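Local structure of microcin B17-processing protein McbC (Escherichia coli str. K-12 substr. MG1655, 6GRH) at residues R29-S34 against Y238-V243; L136-E141 against C165-L170; G176-R181 against R233-Y238; H186-Y191 against L257-F262. The protein is an FMN-binding oxidoreductase of the nitroreductase family, needed to process the inactive microcin B17 precursor into the active peptide antibiotic. All blocks are in the same frame, centred on the assembly; numbering follows the deposited sequence.

Contact 1: residues R29-S34 against Y238-V243; sequences RGNFAS and YTDSYV
The side-chain amide of Asn31 lies stacked on one face of the Asp240 carboxylate, their planes 26° apart. Asn31 OD1 comes within 3.2 Å of Asp240 OD2, and since both are acceptors they do not bond to each other; Arg208 of the second subunit binds both oxygens. The other carboxylate oxygen takes a backbone N-H: Phe32 N donates to Asp240 OD1 over 3.0 Å at 165°, reaching it on the anti side and 34° out of the carboxylate plane. Arg205 of the second subunit pairs with the same OD1 and also lies against the Phe32 ring in a cation-pi contact. Phe32 CB rests 3.4 Å from Tyr238 O.

Further along, Thr239 OG1 accepts from Ser34 N at 2.8 Å. Its methyl CG2, anti to the backbone N, lies 3.4 Å from Phe32 O and near Ala33 CA. Water 1 donates to Phe32 O and accepts from Ser241 N in the first turn of helix 240-246, tying loop to helix. A buried aspartate gripped by two arginines and a peptide N-H is probably ionised; because both arginines come from the second subunit, the charge ties this junction to the McbC-McbC interface.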
# COMPACT_ATOMS: atom_id res chain seq x y z
N ARG D 29 10.05 0.88 -3.12
CA ARG D 29 9.59 1.53 -4.33
C ARG D 29 10.55 2.61 -4.86
O ARG D 29 10.59 2.86 -6.06
CB ARG D 29 8.23 2.18 -4.12
CG ARG D 29 7.13 1.19 -3.83
CD ARG D 29 5.85 1.96 -3.70
NE ARG D 29 4.72 1.19 -3.23
CZ ARG D 29 4.00 0.34 -3.95
NH1 ARG D 29 4.29 0.04 -5.20
NH2 ARG D 29 2.95 -0.25 -3.37
N GLY D 30 11.34 3.20 -3.97
CA GLY D 30 12.32 4.18 -4.33
C GLY D 30 13.72 3.67 -4.57
O GLY D 30 14.60 4.47 -4.84
N ASN D 31 13.94 2.36 -4.46
CA ASN D 31 15.25 1.78 -4.70
C ASN D 31 15.49 1.78 -6.22
O ASN D 31 14.55 1.61 -6.98
CB ASN D 31 15.32 0.36 -4.16
CG ASN D 31 15.50 0.29 -2.63
OD1 ASN D 31 15.74 1.27 -1.94
ND2 ASN D 31 15.42 -0.89 -2.13
N PHE D 32 16.75 1.84 -6.62
CA PHE D 32 17.17 1.92 -8.01
C PHE D 32 17.99 0.70 -8.37
O PHE D 32 18.64 0.12 -7.52
CB PHE D 32 18.07 3.16 -8.21
CG PHE D 32 17.34 4.45 -8.47
CD1 PHE D 32 15.95 4.58 -8.38
CD2 PHE D 32 18.09 5.59 -8.78
CE1 PHE D 32 15.33 5.79 -8.61
CE2 PHE D 32 17.47 6.82 -9.02
CZ PHE D 32 16.08 6.91 -8.94
N ALA D 33 17.89 0.30 -9.62
CA ALA D 33 18.85 -0.57 -10.29
C ALA D 33 19.62 0.31 -11.25
O ALA D 33 19.19 0.56 -12.37
CB ALA D 33 18.13 -1.69 -11.02
N SER D 34 20.75 0.82 -10.79
CA SER D 34 21.53 1.80 -11.51
C SER D 34 22.91 1.19 -11.75
O SER D 34 23.75 1.19 -10.86
CB SER D 34 21.63 3.05 -10.65
OG SER D 34 22.53 3.97 -11.25
N TYR D 238 22.70 5.19 -7.15
CA TYR D 238 23.32 3.90 -6.83
C TYR D 238 22.23 2.85 -6.72
O TYR D 238 21.03 3.17 -6.55
CB TYR D 238 24.15 3.99 -5.53
CG TYR D 238 23.35 4.33 -4.32
CD1 TYR D 238 22.73 3.33 -3.57
CD2 TYR D 238 23.13 5.65 -3.96
CE1 TYR D 238 21.94 3.64 -2.48
CE2 TYR D 238 22.37 5.97 -2.87
CZ TYR D 238 21.77 4.96 -2.14
OH TYR D 238 20.99 5.28 -1.05
N THR D 239 22.67 1.60 -6.76
CA THR D 239 21.80 0.45 -6.63
C THR D 239 21.78 0.06 -5.16
O THR D 239 22.77 -0.46 -4.64
CB THR D 239 22.31 -0.71 -7.49
OG1 THR D 239 22.37 -0.28 -8.85
CG2 THR D 239 21.39 -1.93 -7.35
N ASP D 240 20.67 0.34 -4.49
CA ASP D 240 20.59 0.22 -3.03
C ASP D 240 20.95 -1.19 -2.52
O ASP D 240 21.71 -1.32 -1.57
CB ASP D 240 19.21 0.62 -2.49
CG ASP D 240 18.74 1.99 -3.00
OD1 ASP D 240 18.60 2.18 -4.24
OD2 ASP D 240 18.51 2.89 -2.15
N SER D 241 20.42 -2.22 -3.15
CA SER D 241 20.60 -3.57 -2.66
C SER D 241 22.05 -4.03 -2.87
O SER D 241 22.59 -4.80 -2.06
CB SER D 241 19.63 -4.52 -3.35
OG SER D 241 19.88 -4.53 -4.73
N TYR D 242 22.66 -3.53 -3.92
CA TYR D 242 24.03 -3.88 -4.27
C TYR D 242 25.03 -3.19 -3.31
O TYR D 242 25.97 -3.82 -2.84
CB TYR D 242 24.27 -3.46 -5.71
CG TYR D 242 25.60 -3.77 -6.33
CD1 TYR D 242 26.38 -4.85 -5.94
CD2 TYR D 242 26.05 -3.00 -7.41
CE1 TYR D 242 27.59 -5.14 -6.58
CE2 TYR D 242 27.26 -3.25 -8.03
CZ TYR D 242 28.02 -4.32 -7.62
OH TYR D 242 29.20 -4.56 -8.29
N VAL D 243 24.79 -1.93 -3.02
CA VAL D 243 25.55 -1.22 -1.97
C VAL D 243 25.42 -1.96 -0.62
O VAL D 243 26.44 -2.29 0.02
CB VAL D 243 25.08 0.24 -1.84
CG1 VAL D 243 25.68 0.93 -0.61
CG2 VAL D 243 25.47 0.99 -3.12
O HOH W 1 18.35 -1.61 -5.28
O HOH W 2 25.15 0.53 -7.99

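Contact 2: residues L136-E141 against C165-L170; sequences LSENTE and CNTQSL
Thr167, in the first turn of helix 167-175, is pressed against the backbone of Leu136, the two CA atoms 4.9 Å apart. In the conformer described, one of two modelled, Thr167 OG1 lies 3.1 Å from Leu136 C. Ser137 N is near the same oxygen but at a poor angle for a bond; OG1 is hydrogen-bonded instead to the carbonyl of Arg135, the residue before Leu136. A small beta-branched residue suits this spot, because in this conformer its hydroxyl can reach the chain leaving strand 129-135 while its methyl stays close to that chain, CG2 lying 3.7 Å from Leu136 O. Deeper in, Leu136 and Leu170 cross at about a right angle, with Leu136 CD2 3.8 Å from Leu170 CB. Although the Leu136 side chain sets out away from the helix, its CD2 branch turns back to it. No direct hydrogen bond joins the two segments.

The outer side is looser and wetter. Here exposed Glu138 folds back through a bend at chi2 (-55°), and its carboxylate slides past Thr167 with OE2 3.4 Å from Thr167 CB. Water 3 completes the link, donating to Glu138 OE2 and accepting from Thr167 N, while Glu138 OE1 forms a salt bridge with Arg135.

Ser137 OG accepts from Asn139 N at 2.8 Å, an ST turn within the type I beta turn Ser137-Thr140, and also bonds Asp91. In the other segment, Asn166 OD1 takes Ser169 N at 2.8 Å as well as Ser169 OG, the classic asparagine N-cap of a helix, here docked beside a sheet strand's end.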
# COMPACT_ATOMS: atom_id res chain seq x y z
N LEU D 136 37.67 4.31 -1.11
CA LEU D 136 37.42 4.12 -2.55
C LEU D 136 38.63 4.26 -3.46
O LEU D 136 38.49 4.02 -4.67
CB LEU D 136 36.38 5.12 -3.05
CG LEU D 136 35.01 5.06 -2.39
CD1 LEU D 136 34.11 6.11 -3.00
CD2 LEU D 136 34.43 3.67 -2.56
N SER D 137 39.77 4.67 -2.91
CA SER D 137 41.00 4.80 -3.69
C SER D 137 42.15 4.22 -2.90
O SER D 137 42.21 4.40 -1.68
CB SER D 137 41.27 6.28 -3.96
OG SER D 137 42.61 6.49 -4.39
N GLU D 138 43.10 3.59 -3.59
CA GLU D 138 44.35 3.18 -2.95
C GLU D 138 45.24 4.37 -2.59
O GLU D 138 46.20 4.19 -1.86
CB GLU D 138 45.11 2.15 -3.80
CG GLU D 138 44.33 0.85 -4.04
CD GLU D 138 43.83 0.13 -2.77
OE1 GLU D 138 44.54 0.10 -1.73
OE2 GLU D 138 42.71 -0.43 -2.83
N ASN D 139 44.90 5.57 -3.08
CA ASN D 139 45.54 6.81 -2.61
C ASN D 139 44.92 7.39 -1.34
O ASN D 139 45.28 8.49 -0.92
CB ASN D 139 45.57 7.87 -3.73
CG ASN D 139 46.86 7.86 -4.50
OD1 ASN D 139 47.95 7.75 -3.93
ND2 ASN D 139 46.76 8.03 -5.81
N THR D 140 43.99 6.67 -0.74
CA THR D 140 43.48 7.04 0.57
C THR D 140 44.23 6.19 1.61
O THR D 140 44.34 4.97 1.46
CB THR D 140 41.97 6.78 0.64
OG1 THR D 140 41.32 7.52 -0.41
CG2 THR D 140 41.41 7.21 2.02
N GLU D 141 44.78 6.85 2.63
CA GLU D 141 45.45 6.16 3.74
C GLU D 141 44.39 5.32 4.48
O GLU D 141 43.21 5.65 4.44
CB GLU D 141 46.08 7.19 4.68
CG GLU D 141 47.28 6.70 5.46
CD GLU D 141 47.81 7.70 6.49
OE1 GLU D 141 47.21 8.79 6.70
OE2 GLU D 141 48.85 7.38 7.11
N CYS D 165 35.93 -5.90 1.50
CA CYS D 165 35.76 -5.88 0.04
C CYS D 165 36.82 -4.95 -0.55
O CYS D 165 37.26 -4.02 0.14
CB CYS D 165 34.38 -5.40 -0.37
SG CYS D 165 33.84 -3.92 0.51
N ASN D 166 37.26 -5.21 -1.78
CA ASN D 166 38.27 -4.33 -2.39
C ASN D 166 37.66 -2.98 -2.73
O ASN D 166 36.43 -2.83 -2.78
CB ASN D 166 39.00 -4.97 -3.59
CG ASN D 166 38.06 -5.44 -4.70
OD1 ASN D 166 37.07 -4.79 -5.04
ND2 ASN D 166 38.39 -6.57 -5.28
N THR D 167 38.53 -2.01 -2.97
CA THR D 167 38.14 -0.64 -3.26
C THR D 167 37.34 -0.51 -4.58
O THR D 167 36.42 0.31 -4.67
CB THR D 167 39.41 0.24 -3.25
OG1 THR D 167 39.18 1.41 -2.47
CG2 THR D 167 39.87 0.59 -4.67
N GLN D 168 37.68 -1.34 -5.57
CA GLN D 168 36.96 -1.36 -6.87
C GLN D 168 35.50 -1.84 -6.79
O GLN D 168 34.62 -1.25 -7.43
CB GLN D 168 37.72 -2.20 -7.89
CG GLN D 168 39.12 -1.65 -8.22
CD GLN D 168 40.25 -2.19 -7.33
OE1 GLN D 168 40.03 -2.90 -6.34
NE2 GLN D 168 41.48 -1.84 -7.69
N SER D 169 35.24 -2.88 -6.01
CA SER D 169 33.86 -3.36 -5.79
C SER D 169 32.99 -2.32 -5.11
O SER D 169 31.83 -2.14 -5.48
CB SER D 169 33.83 -4.62 -4.91
OG SER D 169 34.57 -5.66 -5.50
N LEU D 170 33.54 -1.66 -4.09
CA LEU D 170 32.81 -0.61 -3.39
C LEU D 170 32.49 0.53 -4.30
O LEU D 170 31.39 1.04 -4.25
CB LEU D 170 33.60 -0.03 -2.22
CG LEU D 170 33.45 -0.67 -0.86
CD1 LEU D 170 34.45 -0.02 0.09
CD2 LEU D 170 32.02 -0.53 -0.35
O HOH W 3 41.35 -2.78 -2.52

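Contact 3: residues G176-R181 against R233-Y238; sequences GGDSER and RVWAGY. With FMN (flavin mononucleotide), chain O.
The flavin pocket of this nitroreductase-family protein is lined here by helix 179-182 and the end of strand 231-235; Arg181 from the helix and Arg233 from the strand meet at the pyrimidine end of FMN. Arg181, its chain extended from CG to NE, reaches flavin O2 with both terminal nitrogens, NH1 at 2.9 Å and NH2 at 3.0 Å. Arg233, bent at chi3 (-75°), sends NH1 to flavin N1 over 3.1 Å at 159°, with a weak second bond to O2. The two guanidinium planes stand 80° apart, and Arg181 NH2 lies over a face of Arg233; both groups share flavin O2 as acceptor, and the pair would probably stabilise negative charge at N1 and O2 in the reduced flavin. Ser85, Arg82 and, from the second subunit, Arg117 add further bonds to FMN.

Asp178 steadies the first arginine through a salt bridge from Arg181 NH1 to Asp178 OD2. The backbone carbonyl oxygens of Gly86 and Ser85 accept from Arg233 NE and NH2 and hold the second. Flavin O4 lies over one face of the Trp235 ring, offset toward its rim, with CZ3 3.4 Å from flavin N3, while Ala236 N donates to both O4 and N5.

Gly176 has positive phi and no side chain on the side facing Gly237 O, which lets its CA come to 3.3 Å from Gly237 O in a CA-H...O contact. That same carbonyl oxygen accepts 2.8 Å from water 4, which in turn accepts from Asp178 N.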
# COMPACT_ATOMS: atom_id res chain seq x y z
N GLY D 176 27.01 3.72 -9.26
CA GLY D 176 25.93 3.36 -10.17
C GLY D 176 26.27 3.52 -11.63
O GLY D 176 27.39 3.24 -12.06
N GLY D 177 25.31 3.99 -12.41
CA GLY D 177 25.51 4.17 -13.83
C GLY D 177 26.42 5.30 -14.26
O GLY D 177 26.95 5.25 -15.35
N ASP D 178 26.60 6.31 -13.41
CA ASP D 178 27.24 7.59 -13.80
C ASP D 178 28.70 7.71 -13.32
O ASP D 178 29.18 8.82 -13.02
CB ASP D 178 26.38 8.74 -13.25
CG ASP D 178 26.50 10.04 -14.06
OD1 ASP D 178 26.85 10.00 -15.27
OD2 ASP D 178 26.19 11.11 -13.47
N SER D 179 29.42 6.59 -13.28
CA SER D 179 30.76 6.56 -12.71
C SER D 179 31.80 7.32 -13.53
O SER D 179 32.72 7.92 -12.97
CB SER D 179 31.20 5.12 -12.48
OG SER D 179 31.18 4.40 -13.69
N GLU D 180 31.67 7.34 -14.85
CA GLU D 180 32.61 8.11 -15.66
C GLU D 180 32.56 9.60 -15.31
O GLU D 180 33.60 10.24 -15.18
CB GLU D 180 32.37 7.92 -17.16
CG GLU D 180 33.59 8.33 -17.99
CD GLU D 180 33.32 8.37 -19.48
OE1 GLU D 180 32.33 7.75 -19.94
OE2 GLU D 180 34.10 9.04 -20.20
N ARG D 181 31.36 10.15 -15.17
CA ARG D 181 31.19 11.56 -14.84
C ARG D 181 31.66 11.83 -13.39
O ARG D 181 32.26 12.86 -13.11
CB ARG D 181 29.73 11.99 -15.06
CG ARG D 181 29.32 13.30 -14.43
CD ARG D 181 28.01 13.84 -14.96
NE ARG D 181 27.61 14.93 -14.09
CZ ARG D 181 27.01 14.79 -12.91
NH1 ARG D 181 26.68 13.59 -12.45
NH2 ARG D 181 26.75 15.87 -12.18
N ARG D 233 29.94 15.53 -2.90
CA ARG D 233 28.68 15.47 -3.62
C ARG D 233 27.77 14.42 -3.00
O ARG D 233 28.13 13.26 -2.90
CB ARG D 233 28.91 15.15 -5.11
CG ARG D 233 27.62 15.16 -5.94
CD ARG D 233 27.84 15.05 -7.44
NE ARG D 233 28.33 16.32 -7.99
CZ ARG D 233 27.60 17.24 -8.63
NH1 ARG D 233 26.30 17.08 -8.85
NH2 ARG D 233 28.19 18.37 -9.03
N VAL D 234 26.57 14.84 -2.62
CA VAL D 234 25.51 13.93 -2.19
C VAL D 234 25.01 13.24 -3.44
O VAL D 234 24.92 13.85 -4.49
CB VAL D 234 24.37 14.68 -1.42
CG1 VAL D 234 23.32 13.71 -0.89
CG2 VAL D 234 24.94 15.46 -0.26
N TRP D 235 24.67 11.96 -3.33
CA TRP D 235 24.50 11.13 -4.49
C TRP D 235 23.42 10.07 -4.27
O TRP D 235 23.51 9.27 -3.35
CB TRP D 235 25.84 10.46 -4.75
CG TRP D 235 25.97 9.66 -5.96
CD1 TRP D 235 25.82 8.30 -6.08
CD2 TRP D 235 26.41 10.13 -7.22
NE1 TRP D 235 26.12 7.91 -7.36
CE2 TRP D 235 26.50 9.01 -8.08
CE3 TRP D 235 26.75 11.40 -7.71
CZ2 TRP D 235 26.87 9.13 -9.40
CZ3 TRP D 235 27.14 11.51 -9.02
CH2 TRP D 235 27.20 10.38 -9.86
N ALA D 236 22.44 10.06 -5.15
CA ALA D 236 21.34 9.10 -5.13
C ALA D 236 21.40 8.07 -6.25
O ALA D 236 20.58 7.17 -6.28
CB ALA D 236 20.03 9.88 -5.19
N GLY D 237 22.38 8.16 -7.14
CA GLY D 237 22.45 7.31 -8.32
C GLY D 237 23.23 6.02 -8.05
O GLY D 237 24.30 5.81 -8.60
N TYR D 238 22.70 5.19 -7.15
CA TYR D 238 23.32 3.90 -6.83
C TYR D 238 22.23 2.85 -6.72
O TYR D 238 21.03 3.17 -6.55
CB TYR D 238 24.15 3.99 -5.53
CG TYR D 238 23.35 4.33 -4.32
CD1 TYR D 238 22.73 3.33 -3.57
CD2 TYR D 238 23.13 5.65 -3.96
CE1 TYR D 238 21.94 3.64 -2.48
CE2 TYR D 238 22.37 5.97 -2.87
CZ TYR D 238 21.77 4.96 -2.14
OH TYR D 238 20.99 5.28 -1.05
N1 FMN O . 24.26 14.90 -8.17
C2 FMN O . 24.55 13.98 -9.12
O2 FMN O . 25.34 14.32 -10.02
N3 FMN O . 24.00 12.74 -9.12
C4 FMN O . 23.15 12.33 -8.15
O4 FMN O . 22.66 11.18 -8.16
C4A FMN O . 22.78 13.28 -7.08
N5 FMN O . 21.92 12.96 -6.08
C5A FMN O . 21.61 13.86 -5.11
C6 FMN O . 20.74 13.48 -4.09
C7 FMN O . 20.39 14.37 -3.08
C7M FMN O . 19.44 13.93 -1.99
C8 FMN O . 20.98 15.73 -3.06
C8M FMN O . 20.62 16.70 -1.96
C9 FMN O . 21.86 16.12 -4.07
C9A FMN O . 22.21 15.23 -5.10
N10 FMN O . 23.11 15.59 -6.15
C10 FMN O . 23.41 14.63 -7.15
C1' FMN O . 23.75 16.91 -6.22
C2' FMN O . 22.80 17.91 -6.86
O2' FMN O . 22.67 17.60 -8.26
C3' FMN O . 23.31 19.33 -6.61
O3' FMN O . 23.23 19.63 -5.21
C4' FMN O . 22.53 20.39 -7.39
O4' FMN O . 22.70 20.16 -8.79
C5' FMN O . 22.98 21.82 -7.10
O5' FMN O . 24.37 21.94 -7.39
P FMN O . 25.41 22.41 -6.27
O1P FMN O . 25.35 21.38 -5.16
O2P FMN O . 26.74 22.38 -7.00
O3P FMN O . 24.90 23.77 -5.92
O HOH W 4 24.64 7.01 -11.07

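Contact 4: residues H186-Y191 against L257-F262; sequences HFALVY and LIVQFF
The rings of Phe187 and Phe262 lie almost flat to each other, 10° apart, but are displaced until little of one faces the other. What sits over the face of Phe187 is instead Phe262 CB, 3.6 Å from the ring centroid in a CH-pi contact. Phe187 is placed for this by a chi1 of 68°, which sets CG between its backbone N and carbonyl carbon and stands the ring beside the neighbouring strand. The far end of Phe262 is taken up by Leu189, whose CG is 3.7 Å from Phe262 CE1.

Further along the same face, Tyr191 and Gln260 cross with ring and amide planes 44° apart. Tyr191 OH donates to Gln260 OE1 over 2.7 Å, almost straight along the amide C=O bond, while Gln260 NE2 binds Asn232, so both ends of this buried amide have partners. Tyr191 CD2 also packs on Ile258 CG2 at 3.6 Å. The other face is built of Ala188, Val190 and Val259 with one aromatic, Phe261: Ala188 CB meets Phe261 CD1 at 3.9 Å, and the two valines lie side by side, pointing the same way.

Backbone pairs such as Leu189 N to Gln260 O, 2.8 Å, join the strands. Each end carries a classic beta bulge, His186 and Phe187 facing Phe262, and Leu257 and Ile258 facing Tyr191. This is an antiparallel ladder inside the sheet, flanked by strands 129-135 and 231-235, with helices 97-108 and 204-227 packed on the face carrying Phe187, Tyr191 and Phe262, as expected of the alpha+beta nitroreductase fold.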
# COMPACT_ATOMS: atom_id res chain seq x y z
N HIS D 186 38.03 9.93 -3.19
CA HIS D 186 38.84 9.22 -2.21
C HIS D 186 38.02 8.32 -1.30
O HIS D 186 38.45 7.22 -0.95
CB HIS D 186 39.65 10.20 -1.35
CG HIS D 186 40.84 10.78 -2.04
ND1 HIS D 186 40.80 11.95 -2.76
CD2 HIS D 186 42.12 10.34 -2.12
CE1 HIS D 186 42.00 12.22 -3.24
NE2 HIS D 186 42.82 11.25 -2.87
N PHE D 187 36.86 8.79 -0.88
CA PHE D 187 36.02 8.03 0.02
C PHE D 187 34.58 8.46 -0.09
O PHE D 187 34.28 9.46 -0.74
CB PHE D 187 36.55 8.13 1.47
CG PHE D 187 36.42 9.49 2.11
CD1 PHE D 187 37.38 10.46 1.92
CD2 PHE D 187 35.36 9.76 2.98
CE1 PHE D 187 37.30 11.71 2.56
CE2 PHE D 187 35.25 11.01 3.59
CZ PHE D 187 36.24 11.98 3.39
N ALA D 188 33.69 7.67 0.51
CA ALA D 188 32.29 8.02 0.63
C ALA D 188 31.80 7.85 2.04
O ALA D 188 32.34 7.06 2.80
CB ALA D 188 31.45 7.17 -0.30
N LEU D 189 30.76 8.60 2.39
CA LEU D 189 29.95 8.28 3.55
C LEU D 189 28.64 7.71 3.03
O LEU D 189 28.09 8.21 2.04
CB LEU D 189 29.72 9.50 4.45
CG LEU D 189 30.98 10.09 5.08
CD1 LEU D 189 30.59 11.31 5.89
CD2 LEU D 189 31.73 9.06 5.93
N VAL D 190 28.16 6.66 3.69
CA VAL D 190 26.87 6.05 3.39
C VAL D 190 25.99 6.14 4.64
O VAL D 190 26.37 5.64 5.71
CB VAL D 190 27.03 4.59 2.94
CG1 VAL D 190 25.68 4.03 2.51
CG2 VAL D 190 28.01 4.47 1.79
N TYR D 191 24.84 6.79 4.52
CA TYR D 191 23.94 7.02 5.63
C TYR D 191 22.83 5.98 5.54
O TYR D 191 22.16 5.91 4.51
CB TYR D 191 23.34 8.43 5.58
CG TYR D 191 24.36 9.52 5.61
CD1 TYR D 191 24.69 10.15 6.82
CD2 TYR D 191 25.03 9.92 4.44
CE1 TYR D 191 25.67 11.14 6.85
CE2 TYR D 191 25.99 10.93 4.45
CZ TYR D 191 26.31 11.54 5.66
OH TYR D 191 27.22 12.55 5.71
N LEU D 257 20.30 5.08 2.68
CA LEU D 257 19.41 6.15 2.23
C LEU D 257 20.05 7.08 1.19
O LEU D 257 19.37 7.57 0.30
CB LEU D 257 18.91 6.99 3.42
CG LEU D 257 17.96 6.30 4.38
CD1 LEU D 257 17.57 7.21 5.52
CD2 LEU D 257 16.73 5.79 3.66
N ILE D 258 21.34 7.34 1.36
CA ILE D 258 22.04 8.32 0.54
C ILE D 258 23.54 8.08 0.69
O ILE D 258 24.02 7.59 1.73
CB ILE D 258 21.61 9.77 0.91
CG1 ILE D 258 21.92 10.76 -0.19
CG2 ILE D 258 22.22 10.22 2.23
CD1 ILE D 258 21.05 10.59 -1.41
N VAL D 259 24.25 8.36 -0.39
CA VAL D 259 25.70 8.25 -0.43
C VAL D 259 26.26 9.67 -0.57
O VAL D 259 25.60 10.56 -1.13
CB VAL D 259 26.13 7.34 -1.61
CG1 VAL D 259 27.65 7.38 -1.83
CG2 VAL D 259 25.68 5.91 -1.36
N GLN D 260 27.45 9.90 -0.04
CA GLN D 260 28.10 11.21 -0.14
C GLN D 260 29.56 11.00 -0.44
O GLN D 260 30.29 10.42 0.37
CB GLN D 260 27.92 12.03 1.14
CG GLN D 260 28.35 13.48 1.03
CD GLN D 260 28.01 14.27 2.28
OE1 GLN D 260 27.77 13.70 3.35
NE2 GLN D 260 28.04 15.61 2.17
N PHE D 261 29.98 11.46 -1.60
CA PHE D 261 31.36 11.29 -2.06
C PHE D 261 32.21 12.46 -1.62
O PHE D 261 31.73 13.58 -1.56
CB PHE D 261 31.39 11.18 -3.59
CG PHE D 261 30.83 9.89 -4.11
CD1 PHE D 261 31.49 8.69 -3.87
CD2 PHE D 261 29.65 9.87 -4.83
CE1 PHE D 261 30.98 7.50 -4.34
CE2 PHE D 261 29.14 8.68 -5.32
CZ PHE D 261 29.80 7.49 -5.06
N PHE D 262 33.48 12.18 -1.32
CA PHE D 262 34.44 13.20 -0.90
C PHE D 262 35.75 13.02 -1.62
O PHE D 262 36.18 11.89 -1.89
CB PHE D 262 34.71 13.12 0.60
CG PHE D 262 33.52 13.41 1.44
CD1 PHE D 262 32.62 12.40 1.76
CD2 PHE D 262 33.26 14.71 1.88
CE1 PHE D 262 31.51 12.66 2.54
CE2 PHE D 262 32.14 14.98 2.65
CZ PHE D 262 31.26 13.95 2.98

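Contact 4 pairs strands 187-194 and 254-263 inside the antiparallel sheet, and the others gather round it. Contact 3, centred about 10 Å away, uses the adjoining edge strand 231-235, which bonds to strand 254-263 through Trp235 and Arg233. Contact 1 follows directly, sharing Tyr238 and touching contact 3 through Ser34 and Gly177; their centres are about 11 Å apart. Contact 2, about 13 Å from contact 4, joins it where Leu136 and Thr140 bond to His186. Along the chain, contacts 2 and 3 both fall between the segments of contact 1, whereas contact 4 interleaves with both contact 1 and contact 3. Contacts 1, 3 and 4 also touch the second subunit, linking sheet, flavin site and dimer.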